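Local coordinates for mirolysin (PDB 7OD0), which probably cleaves peptide bonds as a zinc-dependent metallopeptidase of the pappalysin family from the bacterium Tannerella forsythia, at residues A[168-173]-A[228-233]. Numbering follows the deposited sequence.
With ZN (zinc ion), chain J; V7Q (2,1,3-benzothiadiazol-4-ylmethanamine), chain G; ACT (acetate ion), chain I; EDO (1,2-ethanediol), chain H.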
loop_
_atom_site.group_PDB
_atom_site.type_symbol
_atom_site.label_atom_id
_atom_site.label_comp_id
_atom_site.label_asym_id
_atom_site.label_seq_id
_atom_site.Cartn_x
_atom_site.Cartn_y
_atom_site.Cartn_z
ATOM N N ALA A 168 -2.681 -3.722 -0.708
ATOM C CA ALA A 168 -2.292 -2.758 0.347
ATOM C C ALA A 168 -0.814 -2.379 0.169
ATOM O O ALA A 168 -0.507 -1.190 0.291
ATOM C CB ALA A 168 -2.551 -3.350 1.708
ATOM N N THR A 169 0.073 -3.343 -0.124
ATOM C CA THR A 169 1.517 -3.059 -0.381
ATOM C C THR A 169 1.634 -2.036 -1.519
ATOM O O THR A 169 2.336 -1.026 -1.351
ATOM C CB THR A 169 2.299 -4.333 -0.725
ATOM O OG1 THR A 169 2.208 -5.217 0.396
ATOM C CG2 THR A 169 3.759 -4.055 -1.061
ATOM N N HIS A 170 0.938 -2.279 -2.636
ATOM C CA HIS A 170 0.929 -1.404 -3.839
ATOM C C HIS A 170 0.407 -0.005 -3.451
ATOM O O HIS A 170 1.048 0.998 -3.821
ATOM C CB HIS A 170 0.121 -2.116 -4.941
ATOM C CG HIS A 170 -0.137 -1.355 -6.195
ATOM N ND1 HIS A 170 0.484 -1.689 -7.395
ATOM C CD2 HIS A 170 -0.994 -0.347 -6.477
ATOM C CE1 HIS A 170 0.061 -0.882 -8.351
ATOM N NE2 HIS A 170 -0.875 -0.062 -7.819
ATOM N N GLU A 171 -0.725 0.067 -2.747
ATOM C CA GLU A 171 -1.368 1.344 -2.347
ATOM C C GLU A 171 -0.487 2.091 -1.340
ATOM O O GLU A 171 -0.372 3.331 -1.428
ATOM C CB GLU A 171 -2.763 1.114 -1.758
ATOM C CG GLU A 171 -3.786 0.554 -2.742
ATOM C CD GLU A 171 -3.887 1.205 -4.113
ATOM O OE1 GLU A 171 -3.435 2.376 -4.273
ATOM O OE2 GLU A 171 -4.451 0.537 -5.029
ATOM N N VAL A 172 0.090 1.402 -0.376
ATOM C CA VAL A 172 1.016 2.088 0.561
ATOM C C VAL A 172 2.199 2.626 -0.248
ATOM O O VAL A 172 2.611 3.779 0.018
ATOM C CB VAL A 172 1.383 1.194 1.745
ATOM C CG1 VAL A 172 2.497 1.788 2.570
ATOM C CG2 VAL A 172 0.152 0.913 2.600
ATOM N N GLY A 173 2.659 1.883 -1.263
ATOM C CA GLY A 173 3.649 2.371 -2.245
ATOM C C GLY A 173 3.292 3.756 -2.811
ATOM O O GLY A 173 4.138 4.657 -2.757
ATOM N N ASN A 228 7.656 -6.494 -9.555
ATOM C CA ASN A 228 7.651 -5.272 -8.714
ATOM C C ASN A 228 6.234 -5.027 -8.171
ATOM O O ASN A 228 5.269 -5.117 -8.966
ATOM C CB ASN A 228 8.125 -4.046 -9.511
ATOM C CG ASN A 228 8.509 -2.898 -8.608
ATOM O OD1 ASN A 228 7.674 -2.107 -8.198
ATOM N ND2 ASN A 228 9.777 -2.836 -8.247
ATOM N N TYR A 229 6.108 -4.627 -6.899
ATOM C CA TYR A 229 4.805 -4.354 -6.249
ATOM C C TYR A 229 3.998 -3.304 -7.015
ATOM O O TYR A 229 2.761 -3.355 -6.924
ATOM C CB TYR A 229 4.982 -3.919 -4.794
ATOM C CG TYR A 229 5.613 -4.987 -3.951
ATOM C CD1 TYR A 229 5.042 -6.243 -3.877
ATOM C CD2 TYR A 229 6.784 -4.747 -3.253
ATOM C CE1 TYR A 229 5.600 -7.237 -3.101
ATOM C CE2 TYR A 229 7.369 -5.737 -2.487
ATOM C CZ TYR A 229 6.792 -6.992 -2.436
ATOM O OH TYR A 229 7.345 -7.991 -1.690
ATOM N N MET A 230 4.665 -2.401 -7.741
ATOM C CA MET A 230 4.016 -1.253 -8.412
ATOM C C MET A 230 3.619 -1.612 -9.861
ATOM O O MET A 230 3.317 -0.701 -10.630
ATOM C CB MET A 230 4.957 -0.040 -8.385
ATOM C CG MET A 230 5.361 0.357 -7.000
ATOM S SD MET A 230 3.993 0.417 -5.804
ATOM C CE MET A 230 2.947 1.662 -6.548
ATOM N N ASP A 231 3.587 -2.898 -10.217
ATOM C CA ASP A 231 2.955 -3.350 -11.481
ATOM C C ASP A 231 1.525 -3.791 -11.150
ATOM O O ASP A 231 1.079 -3.591 -9.990
ATOM C CB ASP A 231 3.798 -4.412 -12.187
ATOM C CG ASP A 231 3.623 -4.373 -13.698
ATOM O OD1 ASP A 231 2.591 -3.832 -14.157
ATOM O OD2 ASP A 231 4.486 -4.919 -14.401
ATOM N N TYR A 232 0.806 -4.336 -12.127
ATOM C CA TYR A 232 -0.608 -4.740 -11.933
ATOM C C TYR A 232 -0.737 -6.274 -11.947
ATOM O O TYR A 232 -1.827 -6.808 -12.246
ATOM C CB TYR A 232 -1.455 -4.066 -13.006
ATOM C CG TYR A 232 -1.993 -2.699 -12.687
ATOM C CD1 TYR A 232 -2.008 -2.173 -11.405
ATOM C CD2 TYR A 232 -2.618 -1.970 -13.691
ATOM C CE1 TYR A 232 -2.596 -0.945 -11.141
ATOM C CE2 TYR A 232 -3.164 -0.722 -13.450
ATOM C CZ TYR A 232 -3.170 -0.218 -12.167
ATOM O OH TYR A 232 -3.752 0.993 -11.921
ATOM N N THR A 233 0.328 -6.979 -11.590
ATOM C CA THR A 233 0.357 -8.464 -11.668
ATOM C C THR A 233 -0.347 -9.059 -10.448
ATOM O O THR A 233 -0.638 -8.344 -9.508
ATOM C CB THR A 233 1.795 -8.975 -11.823
ATOM O OG1 THR A 233 2.617 -8.301 -10.879
ATOM C CG2 THR A 233 2.350 -8.722 -13.210
HETATM ZN ZN ZN J . -1.456 1.673 -8.658
HETATM N N1 V7Q G . -1.401 -5.915 -8.095
HETATM C C1 V7Q G . -1.571 -4.661 -7.330
HETATM C C2 V7Q G . -2.788 -3.845 -7.700
HETATM C C3 V7Q G . -3.259 -2.833 -6.862
HETATM C C4 V7Q G . -4.349 -2.044 -7.192
HETATM C C5 V7Q G . -5.041 -2.225 -8.351
HETATM C C6 V7Q G . -4.602 -3.243 -9.228
HETATM N N2 V7Q G . -5.159 -3.582 -10.411
HETATM S S1 V7Q G . -4.407 -4.939 -10.861
HETATM N N3 V7Q G . -3.184 -4.990 -9.809
HETATM C C7 V7Q G . -3.467 -4.051 -8.888
HETATM C C ACT I . -4.027 2.293 -8.385
HETATM O O ACT I . -3.406 1.914 -9.380
HETATM O OXT ACT I . -4.079 1.642 -7.340
HETATM C CH3 ACT I . -4.725 3.665 -8.421
HETATM C C1 EDO H . 11.338 -6.659 -1.146
HETATM O O1 EDO H . 12.064 -5.640 -1.728
HETATM C C2 EDO H . 10.257 -6.287 -0.299
HETATM O O2 EDO H . 9.552 -7.436 0.065
#
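Met230 packs on one face of the His170 imidazole, and the carbonyl O of Tyr229 meets the edge of the same ring. ND1 donates to Tyr229 O, 2.9 Å from ND1, in a moderately bent bond that lies in the carbonyl plane, on a lone pair, and close to the plane of the ring. NE2, across the ring, binds the zinc ion at 2.0 Å; histidine suits a metal site because its second nitrogen can take a hydrogen bond that would help fix the ring's rotation. With CG anti to the backbone N (chi1 174°), the ring swings off helix 166-175 toward the loop. The methyl CE of Met230 sits centrally over its face, 4.2 Å from the ring centroid. The unbranched, flexible thioether, bent at both chi2 and chi3, curls back to lay this methyl on the imidazole while its sulfur stays off the metal. This fits the Met-turn of the metzincins: the type I turn from Asn228 to Asp231 underlies the zinc site, helix 166-175, with its HExxH motif, supplies His170 and His174, and His180, beyond the helix, completes the protein ligands. Asn228 OD1 braces the turn by accepting from Met230 N, an Asx turn. The opposite face of His170 is met near its rim by C3 of the benzothiadiazole ligand, 3.4 Å from CD2. The Tyr232 and His170 rings barely overlap, with centroids 5.7 Å apart and planes at 27°; the long phenol instead reaches the zinc-bound acetate, Tyr232 OH donating to acetate O at 2.7 Å. Farther from the metal, the beta-branch of Thr169 puts OG1 beside the backbone N, hydrogen-bonded to OD2 of Asp40, and CG2 over the face of the Tyr229 ring in a CH-pi contact, 3.8 Å from the centroid.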